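Local coordinates for hypothetical protein (Corynebacterium diphtheriae, PDB 2P4G) that probably reduces 5-amino-6-(5-phosphoribosylamino)uracil with NADPH in riboflavin biosynthesis, at residues A[124-127]-A[128-131]; A[178-181]-A[182-186]; A[58-61]-A[62-66]; A[114-117]-A[118-121]. All coordinates share one frame; numbering follows the deposited sequence.

Contact 1 (A[124-127]-A[128-131]). With EDO (1,2-ethanediol), chain E; EDO (1,2-ethanediol), chain O.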
loop_
_atom_site.group_PDB
_atom_site.type_symbol
_atom_site.label_atom_id
_atom_site.label_comp_id
_atom_site.label_asym_id
_atom_site.label_seq_id
_atom_site.Cartn_x
_atom_site.Cartn_y
_atom_site.Cartn_z
ATOM N N SER A 124 -2.816 3.254 35.093
ATOM C CA SER A 124 -1.510 3.816 35.458
ATOM C C SER A 124 -1.168 4.961 34.461
ATOM O O SER A 124 -0.217 5.708 34.658
ATOM C CB SER A 124 -0.416 2.745 35.424
ATOM O OG SER A 124 0.080 2.599 34.092
ATOM N N SER A 125 -1.914 5.060 33.370
ATOM C CA SER A 125 -1.697 6.134 32.438
ATOM C C SER A 125 -2.133 7.435 33.084
ATOM O O SER A 125 -3.124 7.470 33.799
ATOM C CB SER A 125 -2.496 5.926 31.169
ATOM O OG SER A 125 -2.186 6.961 30.246
ATOM N N GLU A 126 -1.407 8.511 32.789
ATOM C CA GLU A 126 -1.829 9.856 33.187
ATOM C C GLU A 126 -3.151 10.210 32.549
ATOM O O GLU A 126 -3.898 10.999 33.112
ATOM C CB GLU A 126 -0.786 10.917 32.812
ATOM C CG GLU A 126 0.447 10.970 33.721
ATOM C CD GLU A 126 0.163 11.522 35.105
ATOM O OE1 GLU A 126 -1.030 11.631 35.479
ATOM O OE2 GLU A 126 1.141 11.857 35.818
ATOM N N LEU A 127 -3.455 9.633 31.386
ATOM C CA LEU A 127 -4.788 9.847 30.789
ATOM C C LEU A 127 -5.939 9.531 31.755
ATOM O O LEU A 127 -7.026 10.080 31.602
ATOM C CB LEU A 127 -4.982 9.035 29.511
ATOM C CG LEU A 127 -4.439 9.627 28.210
ATOM C CD1 LEU A 127 -4.547 8.541 27.115
ATOM C CD2 LEU A 127 -5.173 10.939 27.846
ATOM N N PHE A 128 -5.697 8.660 32.734
ATOM C CA PHE A 128 -6.753 8.262 33.678
ATOM C C PHE A 128 -6.502 8.667 35.122
ATOM O O PHE A 128 -7.207 8.175 36.006
ATOM C CB PHE A 128 -7.080 6.764 33.519
ATOM C CG PHE A 128 -7.490 6.443 32.130
ATOM C CD1 PHE A 128 -8.726 6.838 31.669
ATOM C CD2 PHE A 128 -6.616 5.847 31.255
ATOM C CE1 PHE A 128 -9.092 6.629 30.350
ATOM C CE2 PHE A 128 -6.968 5.633 29.936
ATOM C CZ PHE A 128 -8.209 6.020 29.482
ATOM N N SER A 129 -5.561 9.602 35.352
ATOM C CA SER A 129 -5.384 10.199 36.678
ATOM C C SER A 129 -6.566 11.088 36.984
ATOM O O SER A 129 -6.967 11.886 36.145
ATOM C CB SER A 129 -4.112 11.038 36.811
ATOM O OG SER A 129 -2.960 10.287 36.454
ATOM N N PRO A 130 -7.120 10.969 38.204
ATOM C CA PRO A 130 -8.280 11.765 38.612
ATOM C C PRO A 130 -8.046 13.278 38.671
ATOM O O PRO A 130 -8.998 14.053 38.656
ATOM C CB PRO A 130 -8.626 11.221 39.997
ATOM C CG PRO A 130 -7.499 10.447 40.432
ATOM C CD PRO A 130 -6.677 10.051 39.262
ATOM N N ASP A 131 -6.793 13.695 38.720
ATOM C CA ASP A 131 -6.483 15.108 38.768
ATOM C C ASP A 131 -5.951 15.640 37.442
ATOM O O ASP A 131 -5.453 16.741 37.380
ATOM C CB ASP A 131 -5.478 15.364 39.890
ATOM C CG ASP A 131 -4.240 14.513 39.769
ATOM O OD1 ASP A 131 -4.096 13.763 38.793
ATOM O OD2 ASP A 131 -3.417 14.586 40.668
HETATM C C1 EDO E . 1.816 9.169 31.165
HETATM O O1 EDO E . 0.924 8.104 30.848
HETATM C C2 EDO E . 1.623 10.312 30.191
HETATM O O2 EDO E . 2.880 10.967 30.024
HETATM C C1 EDO O . -2.911 15.534 43.583
HETATM O O1 EDO O . -4.262 15.731 43.121
HETATM C C2 EDO O . -2.725 14.355 44.540
HETATM O O2 EDO O . -2.231 14.818 45.809
HETATM O O HOH W 1 -3.235 7.635 36.434
#

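Contact 2 (A[178-181]-A[182-186])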
loop_
_atom_site.group_PDB
_atom_site.type_symbol
_atom_site.label_atom_id
_atom_site.label_comp_id
_atom_site.label_asym_id
_atom_site.label_seq_id
_atom_site.Cartn_x
_atom_site.Cartn_y
_atom_site.Cartn_z
ATOM N N ILE A 178 -21.583 8.465 16.298
ATOM C CA ILE A 178 -21.852 8.989 17.625
ATOM C C ILE A 178 -20.741 9.946 18.063
ATOM O O ILE A 178 -21.008 11.037 18.565
ATOM C CB ILE A 178 -21.984 7.840 18.649
ATOM C CG1 ILE A 178 -23.278 7.053 18.397
ATOM C CG2 ILE A 178 -21.942 8.390 20.102
ATOM C CD1 ILE A 178 -24.503 7.722 18.918
ATOM N N ALA A 179 -19.497 9.530 17.879
ATOM C CA ALA A 179 -18.366 10.359 18.257
ATOM C C ALA A 179 -18.415 11.650 17.463
ATOM O O ALA A 179 -18.247 12.728 18.017
ATOM C CB ALA A 179 -17.058 9.635 17.994
ATOM N N PHE A 180 -18.631 11.498 16.160
ATOM C CA PHE A 180 -18.658 12.590 15.192
ATOM C C PHE A 180 -19.687 13.625 15.657
ATOM O O PHE A 180 -19.365 14.801 15.774
ATOM C CB PHE A 180 -18.979 11.995 13.810
ATOM C CG PHE A 180 -18.709 12.907 12.620
ATOM C CD1 PHE A 180 -17.408 13.222 12.239
ATOM C CD2 PHE A 180 -19.776 13.367 11.819
ATOM C CE1 PHE A 180 -17.164 14.036 11.114
ATOM C CE2 PHE A 180 -19.545 14.175 10.691
ATOM C CZ PHE A 180 -18.234 14.509 10.336
ATOM N N ASP A 181 -20.894 13.162 15.985
ATOM C CA ASP A 181 -21.957 14.028 16.501
ATOM C C ASP A 181 -21.628 14.651 17.859
ATOM O O ASP A 181 -21.860 15.851 18.063
ATOM C CB ASP A 181 -23.286 13.256 16.606
ATOM C CG ASP A 181 -23.783 12.741 15.249
ATOM O OD1 ASP A 181 -23.257 13.157 14.188
ATOM O OD2 ASP A 181 -24.695 11.893 15.245
ATOM N N ALA A 182 -21.123 13.839 18.792
ATOM C CA ALA A 182 -20.733 14.334 20.122
ATOM C C ALA A 182 -19.711 15.468 20.008
ATOM O O ALA A 182 -19.746 16.423 20.776
ATOM C CB ALA A 182 -20.149 13.198 20.988
ATOM N N LEU A 183 -18.797 15.337 19.042
ATOM C CA LEU A 183 -17.744 16.323 18.831
ATOM C C LEU A 183 -18.287 17.559 18.116
ATOM O O LEU A 183 -17.945 18.681 18.476
ATOM C CB LEU A 183 -16.574 15.720 18.060
ATOM C CG LEU A 183 -15.696 14.728 18.830
ATOM C CD1 LEU A 183 -14.777 13.950 17.876
ATOM C CD2 LEU A 183 -14.862 15.434 19.871
ATOM N N HIS A 184 -19.130 17.361 17.114
ATOM C CA HIS A 184 -19.757 18.503 16.448
ATOM C C HIS A 184 -20.632 19.258 17.410
ATOM O O HIS A 184 -20.556 20.475 17.467
ATOM C CB HIS A 184 -20.576 18.082 15.232
ATOM C CG HIS A 184 -19.740 17.631 14.084
ATOM N ND1 HIS A 184 -18.390 17.881 14.015
ATOM C CD2 HIS A 184 -20.056 16.951 12.958
ATOM C CE1 HIS A 184 -17.905 17.369 12.900
ATOM N NE2 HIS A 184 -18.895 16.799 12.239
ATOM N N ALA A 185 -21.429 18.524 18.188
ATOM C CA ALA A 185 -22.296 19.113 19.227
ATOM C C ALA A 185 -21.512 19.849 20.296
ATOM O O ALA A 185 -22.080 20.502 21.144
ATOM C CB ALA A 185 -23.147 18.045 19.873
ATOM N N ARG A 186 -20.200 19.747 20.235
ATOM C CA ARG A 186 -19.299 20.353 21.181
ATOM C C ARG A 186 -18.533 21.481 20.515
ATOM O O ARG A 186 -17.595 22.010 21.093
ATOM C CB ARG A 186 -18.311 19.272 21.563
ATOM C CG ARG A 186 -17.727 19.374 22.910
ATOM C CD ARG A 186 -17.292 17.991 23.337
ATOM N NE ARG A 186 -18.465 17.150 23.616
ATOM C CZ ARG A 186 -18.541 16.278 24.616
ATOM N NH1 ARG A 186 -17.511 16.128 25.462
ATOM N NH2 ARG A 186 -19.661 15.575 24.783
#

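Contact 3 (A[58-61]-A[62-66]). With EDO (1,2-ethanediol), chain J.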
loop_
_atom_site.group_PDB
_atom_site.type_symbol
_atom_site.label_atom_id
_atom_site.label_comp_id
_atom_site.label_asym_id
_atom_site.label_seq_id
_atom_site.Cartn_x
_atom_site.Cartn_y
_atom_site.Cartn_z
ATOM N N GLY A 58 7.543 4.703 11.351
ATOM C CA GLY A 58 7.636 6.144 11.206
ATOM C C GLY A 58 9.037 6.622 11.462
ATOM O O GLY A 58 9.836 5.918 12.076
ATOM N N ASP A 59 9.339 7.814 10.960
ATOM C CA ASP A 59 10.578 8.508 11.299
ATOM C C ASP A 59 10.180 9.829 11.956
ATOM O O ASP A 59 9.018 10.012 12.325
ATOM C CB ASP A 59 11.494 8.691 10.071
ATOM C CG ASP A 59 10.895 9.603 9.002
ATOM O OD1 ASP A 59 9.754 10.073 9.156
ATOM O OD2 ASP A 59 11.576 9.836 7.987
ATOM N N GLN A 60 11.136 10.738 12.115
ATOM C CA GLN A 60 10.875 11.991 12.796
ATOM C C GLN A 60 9.970 12.890 11.989
ATOM O O GLN A 60 9.130 13.559 12.545
ATOM C CB GLN A 60 12.180 12.738 13.107
ATOM C CG GLN A 60 11.969 13.887 14.097
ATOM C CD GLN A 60 11.232 13.443 15.359
ATOM O OE1 GLN A 60 11.710 12.570 16.084
ATOM N NE2 GLN A 60 10.056 14.032 15.616
ATOM N N THR A 61 10.148 12.912 10.679
ATOM C CA THR A 61 9.300 13.740 9.810
ATOM C C THR A 61 7.841 13.348 10.019
ATOM O O THR A 61 7.011 14.186 10.329
ATOM C CB THR A 61 9.735 13.634 8.344
ATOM O OG1 THR A 61 11.118 14.032 8.228
ATOM C CG2 THR A 61 8.886 14.519 7.479
ATOM N N ASP A 62 7.572 12.050 9.926
ATOM C CA ASP A 62 6.245 11.491 10.149
ATOM C C ASP A 62 5.674 11.818 11.530
ATOM O O ASP A 62 4.491 12.149 11.639
ATOM C CB ASP A 62 6.289 9.969 9.963
ATOM C CG ASP A 62 4.926 9.344 10.007
ATOM O OD1 ASP A 62 4.114 9.578 9.089
ATOM O OD2 ASP A 62 4.643 8.638 10.974
ATOM N N ALA A 63 6.497 11.710 12.580
ATOM C CA ALA A 63 6.044 12.052 13.949
ATOM C C ALA A 63 5.707 13.540 14.043
ATOM O O ALA A 63 4.713 13.925 14.648
ATOM C CB ALA A 63 7.123 11.672 15.034
ATOM N N ASP A 64 6.550 14.367 13.446
ATOM C CA ASP A 64 6.267 15.789 13.301
ATOM C C ASP A 64 4.963 16.085 12.574
ATOM O O ASP A 64 4.222 16.980 12.943
ATOM C CB ASP A 64 7.377 16.453 12.512
ATOM C CG ASP A 64 8.687 16.469 13.244
ATOM O OD1 ASP A 64 8.734 15.983 14.407
ATOM O OD2 ASP A 64 9.671 16.976 12.649
ATOM N N LEU A 65 4.700 15.359 11.510
ATOM C CA LEU A 65 3.466 15.551 10.752
ATOM C C LEU A 65 2.238 15.182 11.591
ATOM O O LEU A 65 1.218 15.858 11.540
ATOM C CB LEU A 65 3.504 14.712 9.463
ATOM C CG LEU A 65 2.327 14.870 8.511
ATOM C CD1 LEU A 65 2.292 16.291 8.037
ATOM C CD2 LEU A 65 2.443 13.865 7.339
ATOM N N LEU A 66 2.322 14.112 12.359
ATOM C CA LEU A 66 1.222 13.818 13.263
ATOM C C LEU A 66 0.969 15.009 14.175
ATOM O O LEU A 66 -0.170 15.416 14.350
ATOM C CB LEU A 66 1.493 12.581 14.118
ATOM C CG LEU A 66 0.571 11.381 13.966
ATOM C CD1 LEU A 66 0.920 10.362 15.072
ATOM C CD2 LEU A 66 -0.911 11.779 14.030
HETATM C C1 EDO J . 0.950 7.354 11.933
HETATM O O1 EDO J . 1.437 8.289 10.976
HETATM C C2 EDO J . -0.550 7.618 12.044
HETATM O O2 EDO J . -1.309 6.565 12.700
#

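Contact 4 (A[114-117]-A[118-121]). With EDO (1,2-ethanediol), chain M; EDO (1,2-ethanediol), chain N.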
loop_
_atom_site.group_PDB
_atom_site.type_symbol
_atom_site.label_atom_id
_atom_site.label_comp_id
_atom_site.label_asym_id
_atom_site.label_seq_id
_atom_site.Cartn_x
_atom_site.Cartn_y
_atom_site.Cartn_z
ATOM N N LEU A 114 -11.531 8.610 22.529
ATOM C CA LEU A 114 -11.117 7.219 22.502
ATOM C C LEU A 114 -12.323 6.360 22.329
ATOM O O LEU A 114 -13.299 6.488 23.091
ATOM C CB LEU A 114 -10.435 6.836 23.815
ATOM C CG LEU A 114 -9.153 7.579 24.169
ATOM C CD1 LEU A 114 -8.686 7.110 25.567
ATOM C CD2 LEU A 114 -8.045 7.358 23.094
ATOM N N LEU A 115 -12.276 5.520 21.296
ATOM C CA LEU A 115 -13.346 4.598 20.988
ATOM C C LEU A 115 -13.019 3.240 21.597
ATOM O O LEU A 115 -12.000 2.624 21.278
ATOM C CB LEU A 115 -13.476 4.461 19.471
ATOM C CG LEU A 115 -13.642 5.746 18.661
ATOM C CD1 LEU A 115 -13.875 5.404 17.191
ATOM C CD2 LEU A 115 -14.764 6.598 19.177
ATOM N N SER A 116 -13.885 2.767 22.477
ATOM C CA SER A 116 -13.625 1.553 23.236
ATOM C C SER A 116 -14.892 0.791 23.500
ATOM O O SER A 116 -15.740 1.205 24.329
ATOM C CB SER A 116 -12.972 1.908 24.586
ATOM O OG SER A 116 -12.762 0.735 25.359
ATOM N N LYS A 117 -15.029 -0.350 22.860
ATOM C CA LYS A 117 -16.177 -1.182 23.157
ATOM C C LYS A 117 -16.016 -1.947 24.469
ATOM O O LYS A 117 -16.982 -2.128 25.181
ATOM C CB LYS A 117 -16.525 -2.090 21.965
ATOM C CG LYS A 117 -17.035 -1.275 20.725
ATOM C CD LYS A 117 -17.692 -2.142 19.650
ATOM C CE LYS A 117 -17.475 -1.563 18.244
ATOM N NZ LYS A 117 -18.441 -2.132 17.237
ATOM N N SER A 118 -14.801 -2.351 24.813
ATOM C CA SER A 118 -14.548 -3.098 26.077
ATOM C C SER A 118 -14.407 -2.216 27.317
ATOM O O SER A 118 -14.686 -2.666 28.439
ATOM C CB SER A 118 -13.280 -3.950 25.967
ATOM O OG SER A 118 -12.106 -3.139 26.017
ATOM N N LEU A 119 -13.939 -0.988 27.110
ATOM C CA LEU A 119 -13.657 -0.051 28.204
ATOM C C LEU A 119 -12.434 -0.478 29.042
ATOM O O LEU A 119 -12.263 -0.004 30.183
ATOM C CB LEU A 119 -14.882 0.146 29.104
ATOM C CG LEU A 119 -16.055 0.914 28.508
ATOM C CD1 LEU A 119 -17.173 1.073 29.600
ATOM C CD2 LEU A 119 -15.542 2.277 27.969
ATOM N N TYR A 120 -11.604 -1.368 28.475
ATOM C CA TYR A 120 -10.372 -1.783 29.136
ATOM C C TYR A 120 -9.365 -0.656 28.927
ATOM O O TYR A 120 -9.043 -0.313 27.790
ATOM C CB TYR A 120 -9.789 -3.101 28.598
ATOM C CG TYR A 120 -8.500 -3.382 29.313
ATOM C CD1 TYR A 120 -8.511 -3.869 30.611
ATOM C CD2 TYR A 120 -7.275 -3.060 28.745
ATOM C CE1 TYR A 120 -7.339 -4.060 31.309
ATOM C CE2 TYR A 120 -6.100 -3.270 29.424
ATOM C CZ TYR A 120 -6.130 -3.743 30.710
ATOM O OH TYR A 120 -4.968 -3.928 31.430
ATOM N N PHE A 121 -8.898 -0.076 30.035
ATOM C CA PHE A 121 -7.865 0.923 30.013
ATOM C C PHE A 121 -6.812 0.662 31.076
ATOM O O PHE A 121 -7.093 0.104 32.129
ATOM C CB PHE A 121 -8.465 2.309 30.220
ATOM C CG PHE A 121 -9.325 2.749 29.091
ATOM C CD1 PHE A 121 -8.764 3.124 27.901
ATOM C CD2 PHE A 121 -10.699 2.753 29.206
ATOM C CE1 PHE A 121 -9.544 3.532 26.844
ATOM C CE2 PHE A 121 -11.489 3.162 28.164
ATOM C CZ PHE A 121 -10.912 3.538 26.975
HETATM C C1 EDO M . -8.690 -2.435 34.138
HETATM O O1 EDO M . -7.459 -1.699 33.919
HETATM C C2 EDO M . -9.951 -1.579 34.047
HETATM O O2 EDO M . -10.054 -0.885 32.782
HETATM C C1 EDO N . -10.611 -0.361 20.271
HETATM O O1 EDO N . -9.666 -0.025 19.247
HETATM C C2 EDO N . -12.032 -0.264 19.718
HETATM O O2 EDO N . -12.948 -0.844 20.664
HETATM O O HOH W 2 -10.517 -0.241 25.453
#

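Contact 1 (A[124-127]-A[128-131])
The ring of Phe128 lies under the side chain of Leu127, the residue just before it, whose CB stands over one ring face 4.2 Å from the centroid in a CH-pi contact set off toward the rim. CB of Ser125 approaches the same ring obliquely at CD2. The turn that brings these groups together, a 3-10 segment at Glu126 and Leu127, is closed by two backbone bonds between residues three apart: Phe128 N donates to Ser125 O (3.0 Å), and Ser129 N to Glu126 O (3.1 Å, 166° at the hydrogen). The hydroxyl of Ser125 adds an ST turn at the entrance. With chi1 at -176°, OG swings away from its own N and beside the carbonyl carbon, where it accepts from Leu127 N at 3.2 Å. On the outer side, the chain of Glu126 folds back at chi2 (-71°) and its OE1 takes a short bond of 2.5 Å from Ser129 OG, which meets the carboxylate from above its plane. A water ties the same hydroxyl to the backbone by donating to Ser129 OG at 2.7 Å and to Ser125 O. An ethanediol, probably from the crystallisation liquor, accepts from Glu126 N. The turn thus has a polar outer side and an apolar inner one. It belongs to the loop between strands 111-115 and 139-143: Leu127 rests on Leu112 and Phe128 on Leu114 of the first strand, while the Phe128 ring also meets those of Phe121 and Phe123.

Contact 2 (A[178-181]-A[182-186])
Phe180 O is approached by two parts of His184: the backbone N donates to it at 2.9 Å, and the imidazole lays one face over it, with CG 3.3 Å from the oxygen. This is the C-terminal part of helix 175-184, an alpha-helix which packs on strands 139-143, 166-169 and 190-195 of the central sheet. Its i to i+4 ladder runs on through Ala182 N to Ile178 O, Leu183 N to Ala179 O and Ala185 N to Asp181 O, the last measuring 2.7 Å. One turn apart on the same flank, Phe180 and His184 form an edge-to-face (T-shaped) pair, their centroids separated by 4.1 Å and their planes by 63°. A chi1 of -165° stands the phenyl ring out from the helix, and the imidazole, CG anti to its carbonyl carbon (chi1 -71°), leans back over it; both rings also touch Ile191. ND1, across the imidazole, makes a weak hydrogen bond to Leu188 O, four residues on. Arg186 folds back, its NE giving a weak bond to Ala182 O while NH1 forms a salt bridge with Glu165. In the aromatic pair it is NE2 of His184 that overhangs the phenyl face, displaced toward the rim and 3.0 Å from Phe180 CZ.

Contact 3 (A[58-61]-A[62-66])
Asp59 OD1 and Asp62 N form the capping bond of helix 60-72. Asp59 occupies the N-cap, and its OD1 takes the amide hydrogen of Asp62 at 3.0 Å in an almost straight bond (176°), entering nearly in line with the C-O bond. A chi1 of 65° places the carboxylate between its own N and carbonyl carbon, turned back over the first turn. OD2 has a second partner in Ser249 OG, so both oxygens are engaged and the group is fixed in rotation. Backbone bonds carry the helix onward, from Ala63 N to Asp59 O, Asp64 N to Gln60 O and Leu65 N to Thr61 O.

A second side-chain bond spans one turn on the exposed flank: Gln60 NE2 gives a short 2.6 Å bond to Asp64 OD1. The chain of Gln60 bends at chi2 (52°) to bring the amide round, and the two side chains cross at about a right angle. The acceptor lies in the amide plane, yet NE2 sits above the carboxylate plane. The carboxylates of Asp59 and Asp62, at the N-cap and in the first turn, probably gain from the helix dipole.

On the inner flank Asp62 OD1 bonds Thr215 OG1 of strand 211-217, and OD2 accepts from an ethanediol hydroxyl at 3.2 Å, probably a crystallisation molecule. Van der Waals contacts of Asp59, Thr61, Asp62 and Leu65 with Phe255 seat this turn on strand 254-260. An aspartate at the N-cap accepting from the third residue after it is the classic start of an alpha-helix, here that of the helix after strand 35-43.

Contact 4 (A[114-117]-A[118-121])
The chain leaving strand 111-115 makes a tight reversal at 116-119, where Ser116 OG accepts from Leu119 N at 2.7 Å. That bond is bent, 134° at the hydrogen. The Ser116 hydroxyl is anti to its own N (chi1 178°), which carries it across to the returning chain, and a water joins it to Tyr120 O, to which the water donates at 2.8 Å. A second serine tightens the bend further on: Ser118 OG accepts from Tyr120 N (3.1 Å), an ST turn. Leu119 has a positive phi, and its side chain drops onto Trp152, Leu156 and Leu159 of helix 150-162. The strand leading in lies inside the parallel part of the central sheet, in the dihydrofolate reductase-like fold expected of this RibD C-terminal family, between strands 75-79 and 139-143, with Leu114 bonded through its backbone to Leu139 and Ile141. Phe121 comes back beside the strand. Its ring receives Ser116 CB obliquely at CZ (3.6 Å) and Leu114 CD1, also obliquely, at CE1 (3.9 Å). Ethanediols bind on both segments, one accepting from Lys117 N, the other from Phe121 N while its O1 donates to Phe121 O at 2.6 Å.

Contacts 1 and 4 belong to one stretch of chain, the end of strand 111-115 and the loop after it, and they touch: Phe128 CZ of contact 1 lies 3.3 Å from Phe121 CD1 of contact 4 and 4.1 Å from Leu114 CD1. Contact 2 meets contact 4 over a face of the sheet, with Ala179 CB 4.0 Å from Leu115 CD2, so strand 111-115 is touched by both contact 1 (at Leu114) and contact 2 (at Leu115). Contact 3 stands apart on the opposite side of the chain's centre from contacts 2 and 4, its centre about 28 Å and 26 Å from theirs. A nitrate, probably from the crystallisation liquor, lies about 4 Å from the side chain of Asp59 (nearest atoms) and may mark a pocket.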